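Local coordinates for designed helical repeat protein (Synthetic construct, PDB 5CWQ), which has no known biological function but was designed from scratch as an all-helical repeat protein, part of a computational exploration of the shapes such proteins can take, at residues E14-E19 against V47-R52; E38-E43 against E75-V80; A96-A101 against L154-L159; A160-A165 against A217-R222. One frame throughout, in Å; residues are numbered along the deposited sequence. Where two conformers were deposited one is given.

In the fold
From the N terminus, contact 1 closes the turn between helices 5-30 and 33-57, and contact 2 closes the next, between helices 33-57 and 60-86. The two share helix 33-57 and cross along the chain, since 38-43 falls between 14-19 and 47-52, and 75-80 lies beyond both; they touch where L17 meets E43. Contact 3 follows in series, joining parallel helices 90-114 and 147-171 across the intervening helix 117-144, and it abuts contact 2 through A77 against I100. Contact 4 starts immediately after contact 3 on helix 147-171 and ties helix 147-171 to helix 204-230. The first two contacts thus join sequential antiparallel helices, whereas the last two join parallel helices one helix apart in the chain.

Contact 1 (E14-E19 against V47-R52); sequences ERRLQE and VQELAR
L17 and E14 face V47 and L50 across two antiparallel helices whose short axes approach to 9.6 Å at 155° between their N-to-C directions, with the CA atoms of L17 and V47 7.1 Å apart. This is a moderately spaced pair, and branched side chains rather than backbone fill the interval. L17 and L50 share the bridging. The CG of L17 lies anti to the backbone N (chi1 175°), beside the carbonyl carbon, and from there the two methyls part company: L17 CD1 goes to V47 CG2, 4.1 Å away, while CD2 reaches L50 CD1 at 4.2 Å. The L17 side chain lies roughly at right angles to that of L50 but at a slant to V47. The same L50 methyl also supports the carboxylate end of E14, where OE1 sits 3.8 Å from L50 CD1. E14 gets there because its chain bends at chi2 (61°) and brings an end that starts off to one side nearer to the partner helix. That oxygen has its polar partner in K69 of helix 60-86, a salt bridge for which L50 supplies an apolar flank. On the exposed side, the aliphatic CD of R16 comes within 4.4 Å of E49 OE1; the opposite charges are close but do not meet, and the guanidinium instead forms a salt bridge with E12. An apolar centre, with charged residues along its margins, joins sequence-adjacent helices 5-30 and 33-57 into an antiparallel helical hairpin, the basic element of an alpha-alpha repeat protein.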
loop_
_atom_site.group_PDB
_atom_site.type_symbol
_atom_site.label_atom_id
_atom_site.label_comp_id
_atom_site.label_asym_id
_atom_site.label_seq_id
_atom_site.Cartn_x
_atom_site.Cartn_y
_atom_site.Cartn_z
ATOM N N GLU A 14 -17.700 4.294 3.059
ATOM C CA GLU A 14 -17.773 5.086 4.281
ATOM C C GLU A 14 -18.215 4.211 5.450
ATOM O O GLU A 14 -17.743 4.376 6.574
ATOM C CB GLU A 14 -18.734 6.266 4.101
ATOM C CG GLU A 14 -18.787 7.216 5.292
ATOM C CD GLU A 14 -17.446 7.863 5.592
ATOM O OE1 GLU A 14 -16.630 8.008 4.657
ATOM O OE2 GLU A 14 -17.208 8.224 6.764
ATOM N N ARG A 15 -19.123 3.278 5.176
ATOM C CA ARG A 15 -19.603 2.344 6.190
ATOM C C ARG A 15 -18.473 1.431 6.667
ATOM O O ARG A 15 -18.331 1.175 7.864
ATOM C CB ARG A 15 -20.768 1.518 5.637
ATOM C CG ARG A 15 -21.208 0.362 6.522
ATOM C CD ARG A 15 -20.751 -0.972 5.947
ATOM N NE ARG A 15 -21.013 -2.089 6.852
ATOM C CZ ARG A 15 -20.785 -3.365 6.554
ATOM N NH1 ARG A 15 -20.291 -3.700 5.369
ATOM N NH2 ARG A 15 -21.056 -4.310 7.443
ATOM N N ARG A 16 -17.675 0.941 5.725
ATOM C CA ARG A 16 -16.527 0.102 6.049
ATOM C C ARG A 16 -15.501 0.877 6.870
ATOM O O ARG A 16 -14.919 0.344 7.817
ATOM C CB ARG A 16 -15.882 -0.436 4.770
ATOM C CG ARG A 16 -16.507 -1.723 4.252
ATOM C CD ARG A 16 -16.159 -1.960 2.791
ATOM N NE ARG A 16 -16.129 -3.380 2.450
ATOM C CZ ARG A 16 -17.207 -4.139 2.279
ATOM N NH1 ARG A 16 -18.421 -3.625 2.427
ATOM N NH2 ARG A 16 -17.070 -5.420 1.967
ATOM N N LEU A 17 -15.288 2.137 6.502
ATOM C CA LEU A 17 -14.334 2.998 7.195
ATOM C C LEU A 17 -14.747 3.234 8.644
ATOM O O LEU A 17 -13.917 3.178 9.552
ATOM C CB LEU A 17 -14.200 4.335 6.462
ATOM C CG LEU A 17 -13.326 5.409 7.117
ATOM C CD1 LEU A 17 -11.900 4.916 7.319
ATOM C CD2 LEU A 17 -13.339 6.677 6.280
ATOM N N GLN A 18 -16.032 3.500 8.855
ATOM C CA GLN A 18 -16.546 3.778 10.191
ATOM C C GLN A 18 -16.469 2.542 11.082
ATOM O O GLN A 18 -16.121 2.639 12.258
ATOM C CB GLN A 18 -17.988 4.282 10.114
ATOM C CG GLN A 18 -18.123 5.687 9.543
ATOM C CD GLN A 18 -17.431 6.741 10.389
ATOM O OE1 GLN A 18 -16.717 7.598 9.867
ATOM N NE2 GLN A 18 -17.644 6.687 11.699
ATOM N N GLU A 19 -16.792 1.382 10.521
ATOM C CA GLU A 19 -16.706 0.132 11.268
ATOM C C GLU A 19 -15.255 -0.186 11.618
ATOM O O GLU A 19 -14.965 -0.683 12.706
ATOM C CB GLU A 19 -17.321 -1.018 10.469
ATOM C CG GLU A 19 -18.845 -1.012 10.446
ATOM C CD GLU A 19 -19.456 -1.237 11.819
ATOM O OE1 GLU A 19 -18.728 -1.669 12.738
ATOM O OE2 GLU A 19 -20.668 -0.979 11.980
ATOM N N VAL A 47 -10.563 3.901 2.377
ATOM C CA VAL A 47 -10.146 5.219 1.910
ATOM C C VAL A 47 -9.711 5.161 0.447
ATOM O O VAL A 47 -9.974 6.089 -0.317
ATOM C CB VAL A 47 -9.000 5.787 2.784
ATOM C CG1 VAL A 47 -8.393 7.035 2.158
ATOM C CG2 VAL A 47 -9.518 6.111 4.178
ATOM N N GLN A 48 -9.048 4.075 0.059
ATOM C CA GLN A 48 -8.667 3.891 -1.337
ATOM C C GLN A 48 -9.912 3.844 -2.215
ATOM O O GLN A 48 -9.923 4.376 -3.325
ATOM C CB GLN A 48 -7.848 2.615 -1.528
ATOM C CG GLN A 48 -7.363 2.425 -2.964
ATOM C CD GLN A 48 -6.842 1.031 -3.246
ATOM O OE1 GLN A 48 -7.199 0.067 -2.568
ATOM N NE2 GLN A 48 -5.990 0.917 -4.258
ATOM N N GLU A 49 -10.958 3.199 -1.709
ATOM C CA GLU A 49 -12.208 3.085 -2.447
ATOM C C GLU A 49 -12.843 4.460 -2.636
ATOM O O GLU A 49 -13.320 4.785 -3.720
ATOM C CB GLU A 49 -13.173 2.143 -1.723
ATOM C CG GLU A 49 -14.340 1.681 -2.576
ATOM C CD GLU A 49 -15.236 0.686 -1.857
ATOM O OE1 GLU A 49 -14.848 0.213 -0.767
ATOM O OE2 GLU A 49 -16.328 0.379 -2.383
ATOM N N LEU A 50 -12.835 5.269 -1.579
ATOM C CA LEU A 50 -13.373 6.626 -1.644
ATOM C C LEU A 50 -12.615 7.474 -2.662
ATOM O O LEU A 50 -13.212 8.263 -3.395
ATOM C CB LEU A 50 -13.317 7.292 -0.268
ATOM C CG LEU A 50 -14.238 6.712 0.807
ATOM C CD1 LEU A 50 -13.858 7.252 2.181
ATOM C CD2 LEU A 50 -15.695 7.020 0.497
ATOM N N ALA A 51 -11.298 7.310 -2.699
ATOM C CA ALA A 51 -10.458 8.059 -3.627
ATOM C C ALA A 51 -10.785 7.698 -5.074
ATOM O O ALA A 51 -10.870 8.570 -5.938
ATOM C CB ALA A 51 -8.989 7.802 -3.334
ATOM N N ARG A 52 -10.968 6.407 -5.330
ATOM C CA ARG A 52 -11.264 5.936 -6.677
ATOM C C ARG A 52 -12.651 6.386 -7.129
ATOM O O ARG A 52 -12.863 6.662 -8.310
ATOM C CB ARG A 52 -11.145 4.413 -6.744
ATOM C CG ARG A 52 -9.707 3.926 -6.793
ATOM C CD ARG A 52 -9.617 2.411 -6.815
ATOM N NE ARG A 52 -8.356 1.959 -7.400
ATOM C CZ ARG A 52 -8.205 1.524 -8.651
ATOM N NH1 ARG A 52 -9.238 1.458 -9.487
ATOM N NH2 ARG A 52 -7.006 1.142 -9.069
#

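Contact 2 (E38-E43 against E75-V80); sequences EALIEE and EEARKV
L40 spans the gap to E76, A77 and V80, and its branches divide the work. CB points toward helix 60-86, and CG stands anti to the carbonyl carbon (chi1 -70°), beside the backbone N; these two atoms carry the chain across, and the methyls make the closest contacts. CD1 settles against V80 CG2 at 3.7 Å and over the backbone of A77, whose CA is 3.8 Å away. CD2 turns to E76, lying 3.5 Å from OE1, with the two side chains nearly perpendicular. An alanine in place of L40 would probably open a gap between the helices facing A77 and V80 and strip the apolar cover from the E76 carboxylate. Beyond L40, E43 and E76 bring like charges within 4.5 Å (OE1 to OE1). Water 1 bridges them, donating to E43 OE2 at 2.5 Å and to E76 OE1 at 2.7 Å; a second donates a hydrogen bond to E43 OE1 and, weakly, to E76 OE2. R28, in a salt bridge with E76, probably eases the repulsion, while S24 OG is hydrogen-bonded to E43 OE2. A leucine anchor beside a hydrated carboxylate pair thus closes the antiparallel helical hairpin of 33-57 and 60-86.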
loop_
_atom_site.group_PDB
_atom_site.type_symbol
_atom_site.label_atom_id
_atom_site.label_comp_id
_atom_site.label_asym_id
_atom_site.label_seq_id
_atom_site.Cartn_x
_atom_site.Cartn_y
_atom_site.Cartn_z
ATOM N N GLU A 38 -4.475 -4.288 11.885
ATOM C CA GLU A 38 -5.345 -4.919 10.899
ATOM C C GLU A 38 -6.541 -4.030 10.583
ATOM O O GLU A 38 -6.999 -3.973 9.443
ATOM C CB GLU A 38 -5.819 -6.284 11.401
ATOM C CG GLU A 38 -4.738 -7.354 11.359
ATOM C CD GLU A 38 -5.143 -8.633 12.068
ATOM O OE1 GLU A 38 -6.181 -8.632 12.763
ATOM O OE2 GLU A 38 -4.418 -9.639 11.929
ATOM N N ALA A 39 -7.041 -3.335 11.600
ATOM C CA ALA A 39 -8.163 -2.425 11.423
ATOM C C ALA A 39 -7.756 -1.228 10.567
ATOM O O ALA A 39 -8.544 -0.737 9.759
ATOM C CB ALA A 39 -8.685 -1.960 12.775
ATOM N N LEU A 40 -6.520 -0.770 10.739
ATOM C CA LEU A 40 -6.014 0.372 9.985
ATOM C C LEU A 40 -5.812 0.009 8.516
ATOM O O LEU A 40 -5.961 0.858 7.637
ATOM C CB LEU A 40 -4.703 0.882 10.595
ATOM C CG LEU A 40 -4.827 1.567 11.961
ATOM C CD1 LEU A 40 -3.454 1.894 12.529
ATOM C CD2 LEU A 40 -5.680 2.828 11.879
ATOM N N ILE A 41 -5.475 -1.251 8.251
ATOM C CA ILE A 41 -5.403 -1.745 6.878
ATOM C C ILE A 41 -6.784 -1.672 6.239
ATOM O O ILE A 41 -6.920 -1.314 5.069
ATOM C CB ILE A 41 -4.876 -3.197 6.813
ATOM C CG1 ILE A 41 -3.411 -3.245 7.248
ATOM C CG2 ILE A 41 -5.014 -3.768 5.394
ATOM C CD1 ILE A 41 -2.874 -4.645 7.446
ATOM N N GLU A 42 -7.807 -2.020 7.011
ATOM C CA GLU A 42 -9.180 -1.984 6.522
ATOM C C GLU A 42 -9.620 -0.547 6.261
ATOM O O GLU A 42 -10.303 -0.271 5.276
ATOM C CB GLU A 42 -10.124 -2.661 7.518
ATOM C CG GLU A 42 -9.852 -4.147 7.693
ATOM C CD GLU A 42 -10.593 -4.747 8.872
ATOM O OE1 GLU A 42 -10.185 -5.831 9.341
ATOM O OE2 GLU A 42 -11.584 -4.137 9.330
ATOM N N GLU A 43 -9.224 0.366 7.144
ATOM C CA GLU A 43 -9.501 1.783 6.942
ATOM C C GLU A 43 -8.873 2.262 5.640
ATOM O O GLU A 43 -9.522 2.935 4.839
ATOM C CB GLU A 43 -8.976 2.616 8.113
ATOM C CG GLU A 43 -9.753 2.431 9.403
ATOM C CD GLU A 43 -9.287 3.362 10.504
ATOM O OE1 GLU A 43 -8.800 4.466 10.184
ATOM O OE2 GLU A 43 -9.406 2.989 11.692
ATOM N N GLU A 75 -0.935 8.647 9.603
ATOM C CA GLU A 75 -0.370 9.121 10.860
ATOM C C GLU A 75 -0.635 8.145 12.006
ATOM O O GLU A 75 0.224 7.937 12.864
ATOM C CB GLU A 75 -0.933 10.502 11.196
ATOM C CG GLU A 75 -0.415 11.596 10.269
ATOM C CD GLU A 75 -1.263 12.853 10.287
ATOM O OE1 GLU A 75 -2.386 12.816 10.830
ATOM O OE2 GLU A 75 -0.804 13.884 9.749
ATOM N N GLU A 76 -1.819 7.540 12.015
ATOM C CA GLU A 76 -2.149 6.549 13.034
ATOM C C GLU A 76 -1.288 5.302 12.865
ATOM O O GLU A 76 -0.791 4.745 13.844
ATOM C CB GLU A 76 -3.634 6.183 12.977
ATOM C CG GLU A 76 -4.552 7.294 13.465
ATOM C CD GLU A 76 -6.016 6.890 13.496
ATOM O OE1 GLU A 76 -6.308 5.693 13.705
ATOM O OE2 GLU A 76 -6.875 7.777 13.313
ATOM N N ALA A 77 -1.105 4.873 11.621
ATOM C CA ALA A 77 -0.313 3.682 11.344
ATOM C C ALA A 77 1.164 3.932 11.657
ATOM O O ALA A 77 1.880 3.016 12.059
ATOM C CB ALA A 77 -0.494 3.248 9.895
ATOM N N ARG A 78 1.610 5.174 11.479
ATOM C CA ARG A 78 2.965 5.568 11.863
ATOM C C ARG A 78 3.187 5.376 13.359
ATOM O O ARG A 78 4.254 4.933 13.788
ATOM C CB ARG A 78 3.232 7.028 11.498
ATOM C CG ARG A 78 3.599 7.274 10.048
ATOM C CD ARG A 78 3.679 8.769 9.771
ATOM N NE ARG A 78 4.123 9.070 8.413
ATOM C CZ ARG A 78 4.122 10.288 7.878
ATOM N NH1 ARG A 78 3.692 11.326 8.583
ATOM N NH2 ARG A 78 4.546 10.470 6.634
ATOM N N LYS A 79 2.180 5.723 14.150
ATOM C CA LYS A 79 2.266 5.592 15.598
ATOM C C LYS A 79 2.337 4.119 15.996
ATOM O O LYS A 79 3.117 3.740 16.867
ATOM C CB LYS A 79 1.071 6.270 16.269
ATOM C CG LYS A 79 1.161 6.335 17.785
ATOM C CD LYS A 79 -0.104 6.926 18.389
ATOM C CE LYS A 79 0.002 7.056 19.903
ATOM N NZ LYS A 79 -1.270 7.527 20.521
ATOM N N VAL A 80 1.520 3.293 15.349
ATOM C CA VAL A 80 1.495 1.864 15.640
ATOM C C VAL A 80 2.837 1.220 15.302
ATOM O O VAL A 80 3.307 0.338 16.022
ATOM C CB VAL A 80 0.366 1.150 14.860
ATOM C CG1 VAL A 80 0.426 -0.365 15.064
ATOM C CG2 VAL A 80 -0.989 1.684 15.295
HETATM O O HOH W 1 -8.806 4.717 13.429
HETATM O O HOH W 2 -9.178 7.266 10.811
#

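Contact 3 (A96-A101 against L154-L159)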
loop_
_atom_site.group_PDB
_atom_site.type_symbol
_atom_site.label_atom_id
_atom_site.label_comp_id
_atom_site.label_asym_id
_atom_site.label_seq_id
_atom_site.Cartn_x
_atom_site.Cartn_y
_atom_site.Cartn_z
ATOM N N ALA A 96 1.449 -2.671 10.025
ATOM C CA ALA A 96 1.351 -1.217 10.068
ATOM C C ALA A 96 1.892 -0.604 8.782
ATOM O O ALA A 96 1.336 0.364 8.264
ATOM C CB ALA A 96 2.100 -0.667 11.275
ATOM N N LEU A 97 2.976 -1.176 8.269
ATOM C CA LEU A 97 3.591 -0.679 7.044
ATOM C C LEU A 97 2.681 -0.901 5.840
ATOM O O LEU A 97 2.670 -0.095 4.907
ATOM C CB LEU A 97 4.945 -1.352 6.815
ATOM C CG LEU A 97 6.052 -0.975 7.804
ATOM C CD1 LEU A 97 7.292 -1.821 7.569
ATOM C CD2 LEU A 97 6.400 0.505 7.718
ATOM N N ILE A 98 1.917 -1.989 5.860
ATOM C CA ILE A 98 0.936 -2.241 4.812
ATOM C C ILE A 98 -0.126 -1.146 4.847
ATOM O O ILE A 98 -0.518 -0.622 3.804
ATOM C CB ILE A 98 0.275 -3.637 4.960
ATOM C CG1 ILE A 98 1.302 -4.739 4.687
ATOM C CG2 ILE A 98 -0.920 -3.795 4.005
ATOM C CD1 ILE A 98 0.835 -6.136 5.084
ATOM N N ALA A 99 -0.585 -0.794 6.045
ATOM C CA ALA A 99 -1.585 0.261 6.193
ATOM C C ALA A 99 -1.029 1.591 5.696
ATOM O O ALA A 99 -1.716 2.345 5.004
ATOM C CB ALA A 99 -2.029 0.380 7.642
ATOM N N ILE A 100 0.222 1.864 6.053
ATOM C CA ILE A 100 0.911 3.076 5.620
ATOM C C ILE A 100 1.003 3.123 4.098
ATOM O O ILE A 100 0.631 4.120 3.479
ATOM C CB ILE A 100 2.329 3.161 6.246
ATOM C CG1 ILE A 100 2.223 3.531 7.728
ATOM C CG2 ILE A 100 3.206 4.186 5.522
ATOM C CD1 ILE A 100 3.529 3.404 8.508
ATOM N N ALA A 101 1.486 2.038 3.502
ATOM C CA ALA A 101 1.704 1.986 2.061
ATOM C C ALA A 101 0.395 2.144 1.292
ATOM O O ALA A 101 0.348 2.817 0.259
ATOM C CB ALA A 101 2.392 0.679 1.681
ATOM N N LEU A 154 6.682 -7.795 1.976
ATOM C CA LEU A 154 6.697 -7.745 0.514
ATOM C C LEU A 154 5.431 -7.085 -0.030
ATOM O O LEU A 154 5.465 -6.412 -1.061
ATOM C CB LEU A 154 6.851 -9.150 -0.075
ATOM C CG LEU A 154 8.222 -9.809 0.108
ATOM C CD1 LEU A 154 8.193 -11.238 -0.406
ATOM C CD2 LEU A 154 9.326 -9.021 -0.587
ATOM N N ILE A 155 4.315 -7.282 0.666
ATOM C CA ILE A 155 3.064 -6.627 0.304
ATOM C C ILE A 155 3.214 -5.120 0.479
ATOM O O ILE A 155 2.826 -4.343 -0.394
ATOM C CB ILE A 155 1.881 -7.150 1.156
ATOM C CG1 ILE A 155 1.613 -8.623 0.842
ATOM C CG2 ILE A 155 0.612 -6.334 0.903
ATOM C CD1 ILE A 155 0.674 -9.309 1.827
ATOM N N ALA A 156 3.788 -4.712 1.607
ATOM C CA ALA A 156 4.010 -3.298 1.875
ATOM C C ALA A 156 4.913 -2.695 0.802
ATOM O O ALA A 156 4.680 -1.581 0.334
ATOM C CB ALA A 156 4.617 -3.105 3.265
ATOM N N ILE A 157 5.937 -3.446 0.410
ATOM C CA ILE A 157 6.852 -3.017 -0.641
ATOM C C ILE A 157 6.121 -2.848 -1.968
ATOM O O ILE A 157 6.276 -1.829 -2.639
ATOM C CB ILE A 157 8.014 -4.021 -0.806
ATOM C CG1 ILE A 157 8.955 -3.921 0.396
ATOM C CG2 ILE A 157 8.802 -3.759 -2.093
ATOM C CD1 ILE A 157 9.967 -5.044 0.496
ATOM N N ALA A 158 5.326 -3.847 -2.343
ATOM C CA ALA A 158 4.609 -3.819 -3.614
ATOM C C ALA A 158 3.631 -2.645 -3.674
ATOM O O ALA A 158 3.510 -1.982 -4.705
ATOM C CB ALA A 158 3.874 -5.141 -3.838
ATOM N N LEU A 159 2.939 -2.386 -2.569
ATOM C CA LEU A 159 2.024 -1.249 -2.503
ATOM C C LEU A 159 2.787 0.059 -2.699
ATOM O O LEU A 159 2.324 0.964 -3.398
ATOM C CB LEU A 159 1.279 -1.226 -1.168
ATOM C CG LEU A 159 0.218 -2.308 -0.969
ATOM C CD1 LEU A 159 -0.213 -2.350 0.487
ATOM C CD2 LEU A 159 -0.981 -2.070 -1.882
#
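I98 and A156 meet where two nearly parallel helices, 12° apart, come so close that their CA atoms are 4.4 Å from each other. The small side chain probably makes this possible: A156 CB points toward the partner helix and rests against the peptide joining L97 to I98, 3.9 Å from L97 C. Around that methyl the two branches of I98 spread. CG1, anti to the carbonyl carbon (chi1 -68°), passes beside A156, with I98 CG1 4.2 Å from I155 CG2, and ends in CD1, which also lies 4.2 Å from I155 CB. CG2 heads along the helix to L159, whose CD1 is 3.9 Å away. Both the I155 and L159 side chains meet I98 at a slant, so branches interleave rather than align. One turn on, A101 mirrors A156: its CB points across to touch L159 CB at 3.6 Å and A156 O at 3.5 Å. A valine at I98 would probably thin the contact with I155, since the CD1 end would be gone while CG1 could still lie near I155 CG2. Helix 117-144 packs on both segments, and helix 60-86 on 96-101, while the disulfide C112-C170 ties the same two helices further along. No hydrogen bond crosses here; between these segments the buried contact rests on hydrocarbon fit, and the alanines probably permit the close approach.

Contact 4 (A160-A165 against A217-R222)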
loop_
_atom_site.group_PDB
_atom_site.type_symbol
_atom_site.label_atom_id
_atom_site.label_comp_id
_atom_site.label_asym_id
_atom_site.label_seq_id
_atom_site.Cartn_x
_atom_site.Cartn_y
_atom_site.Cartn_z
ATOM N N ALA A 160 3.961 0.149 -2.082
ATOM C CA ALA A 160 4.797 1.338 -2.196
ATOM C C ALA A 160 5.253 1.548 -3.638
ATOM O O ALA A 160 5.251 2.670 -4.141
ATOM C CB ALA A 160 5.999 1.230 -1.267
ATOM N N VAL A 161 5.639 0.462 -4.299
ATOM C CA VAL A 161 6.082 0.534 -5.687
ATOM C C VAL A 161 4.900 0.887 -6.588
ATOM O O VAL A 161 5.064 1.564 -7.602
ATOM C CB VAL A 161 6.725 -0.794 -6.138
ATOM C CG1 VAL A 161 7.018 -0.784 -7.633
ATOM C CG2 VAL A 161 8.007 -1.035 -5.361
ATOM N N LEU A 162 3.711 0.431 -6.205
ATOM C CA LEU A 162 2.489 0.794 -6.912
ATOM C C LEU A 162 2.273 2.298 -6.838
ATOM O O LEU A 162 1.896 2.935 -7.820
ATOM C CB LEU A 162 1.281 0.065 -6.318
ATOM C CG LEU A 162 0.534 -0.916 -7.221
ATOM C CD1 LEU A 162 -0.618 -1.551 -6.458
ATOM C CD2 LEU A 162 0.019 -0.236 -8.478
ATOM N N ALA A 163 2.510 2.860 -5.657
ATOM C CA ALA A 163 2.339 4.288 -5.443
ATOM C C ALA A 163 3.351 5.075 -6.269
ATOM O O ALA A 163 3.021 6.111 -6.847
ATOM C CB ALA A 163 2.474 4.625 -3.962
ATOM N N LEU A 164 4.581 4.576 -6.330
ATOM C CA LEU A 164 5.620 5.220 -7.128
ATOM C C LEU A 164 5.253 5.189 -8.607
ATOM O O LEU A 164 5.424 6.180 -9.318
ATOM C CB LEU A 164 6.974 4.542 -6.910
ATOM C CG LEU A 164 7.614 4.743 -5.534
ATOM C CD1 LEU A 164 8.841 3.858 -5.384
ATOM C CD2 LEU A 164 7.979 6.208 -5.296
ATOM N N ALA A 165 4.756 4.043 -9.060
ATOM C CA ALA A 165 4.308 3.888 -10.439
ATOM C C ALA A 165 3.178 4.863 -10.751
ATOM O O ALA A 165 3.132 5.454 -11.831
ATOM C CB ALA A 165 3.857 2.462 -10.689
ATOM N N ALA A 217 2.740 -6.319 -7.527
ATOM C CA ALA A 217 3.956 -5.981 -8.255
ATOM C C ALA A 217 3.722 -6.037 -9.764
ATOM O O ALA A 217 4.231 -5.196 -10.508
ATOM C CB ALA A 217 5.079 -6.913 -7.857
ATOM N N ARG A 218 2.951 -7.026 -10.208
ATOM C CA ARG A 218 2.635 -7.174 -11.627
ATOM C C ARG A 218 1.806 -5.997 -12.129
ATOM O O ARG A 218 2.009 -5.521 -13.246
ATOM C CB ARG A 218 1.887 -8.487 -11.886
ATOM C CG ARG A 218 2.767 -9.725 -11.800
ATOM C CD ARG A 218 2.000 -11.008 -12.112
ATOM N NE ARG A 218 1.695 -11.142 -13.539
ATOM C CZ ARG A 218 0.483 -11.030 -14.084
ATOM N NH1 ARG A 218 -0.591 -10.782 -13.342
ATOM N NH2 ARG A 218 0.343 -11.175 -15.395
ATOM N N GLU A 219 0.874 -5.526 -11.304
ATOM C CA GLU A 219 0.049 -4.379 -11.675
ATOM C C GLU A 219 0.913 -3.127 -11.791
ATOM O O GLU A 219 0.717 -2.309 -12.688
ATOM C CB GLU A 219 -1.076 -4.143 -10.663
ATOM C CG GLU A 219 -1.880 -2.870 -10.966
ATOM C CD GLU A 219 -3.135 -2.718 -10.125
ATOM O OE1 GLU A 219 -3.727 -3.740 -9.723
ATOM O OE2 GLU A 219 -3.538 -1.562 -9.873
ATOM N N ALA A 220 1.864 -2.981 -10.874
ATOM C CA ALA A 220 2.771 -1.842 -10.889
ATOM C C ALA A 220 3.569 -1.812 -12.186
ATOM O O ALA A 220 3.740 -0.759 -12.798
ATOM C CB ALA A 220 3.706 -1.895 -9.692
ATOM N N ARG A 221 4.049 -2.979 -12.603
ATOM C CA ARG A 221 4.816 -3.093 -13.834
ATOM C C ARG A 221 3.945 -2.769 -15.043
ATOM O O ARG A 221 4.350 -2.007 -15.918
ATOM C CB ARG A 221 5.411 -4.494 -13.970
ATOM C CG ARG A 221 6.261 -4.676 -15.215
ATOM C CD ARG A 221 6.991 -6.008 -15.219
ATOM N NE ARG A 221 6.074 -7.142 -15.141
ATOM C CZ ARG A 221 6.390 -8.388 -15.479
ATOM N NH1 ARG A 221 7.604 -8.675 -15.932
ATOM N NH2 ARG A 221 5.486 -9.353 -15.370
ATOM N N ARG A 222 2.748 -3.345 -15.083
ATOM C CA ARG A 222 1.818 -3.082 -16.175
ATOM C C ARG A 222 1.479 -1.597 -16.265
ATOM O O ARG A 222 1.386 -1.044 -17.359
ATOM C CB ARG A 222 0.534 -3.899 -16.002
ATOM C CG ARG A 222 0.679 -5.366 -16.372
ATOM C CD ARG A 222 -0.678 -6.046 -16.485
ATOM N NE ARG A 222 -1.454 -5.946 -15.249
ATOM C CZ ARG A 222 -1.387 -6.811 -14.240
ATOM N NH1 ARG A 222 -0.573 -7.859 -14.297
ATOM N NH2 ARG A 222 -2.139 -6.628 -13.162
#
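L162 owes its grip on A220 to an unusual first torsion: chi1 is -117°, midway between two staggered positions, and it swings the end of the side chain nearer to the partner helix. E219 comes from the other side with CG anti to its backbone N (chi1 175°) and the rest of its chain extended. The two side chains pass at a slant, so that L162 CD2 lies 4.0 Å from E219 OE2 and also close to the glutamate's CG; the same methyl is 4.0 Å from A220 CA. On the other flank of L162, the A220 methyl points toward helix 147-171 and is met by more than one residue. L162 CG lies 4.1 Å from A220 CB, and V161 CG1 comes equally near that CB from the preceding residue. A165, one turn after V161, completes the setting with its CB 3.9 Å from A220 O. The small alanine is consistent with the close approach, the axes of the two short segments being 8.7 Å apart and only 13° from parallel, while the longer L162 lies alongside the E219 chain. Further along, the disulfide C169-C227 fastens the same pair of helices. In this all-helical fold, helices 117-144 and 174-201, each the one before a member of the pair, pack on it: the first backs A160 and A163 through V130 and A127, the second meets V161 through D183 and A217 through V187, and helix 90-114 adds L105 against L162.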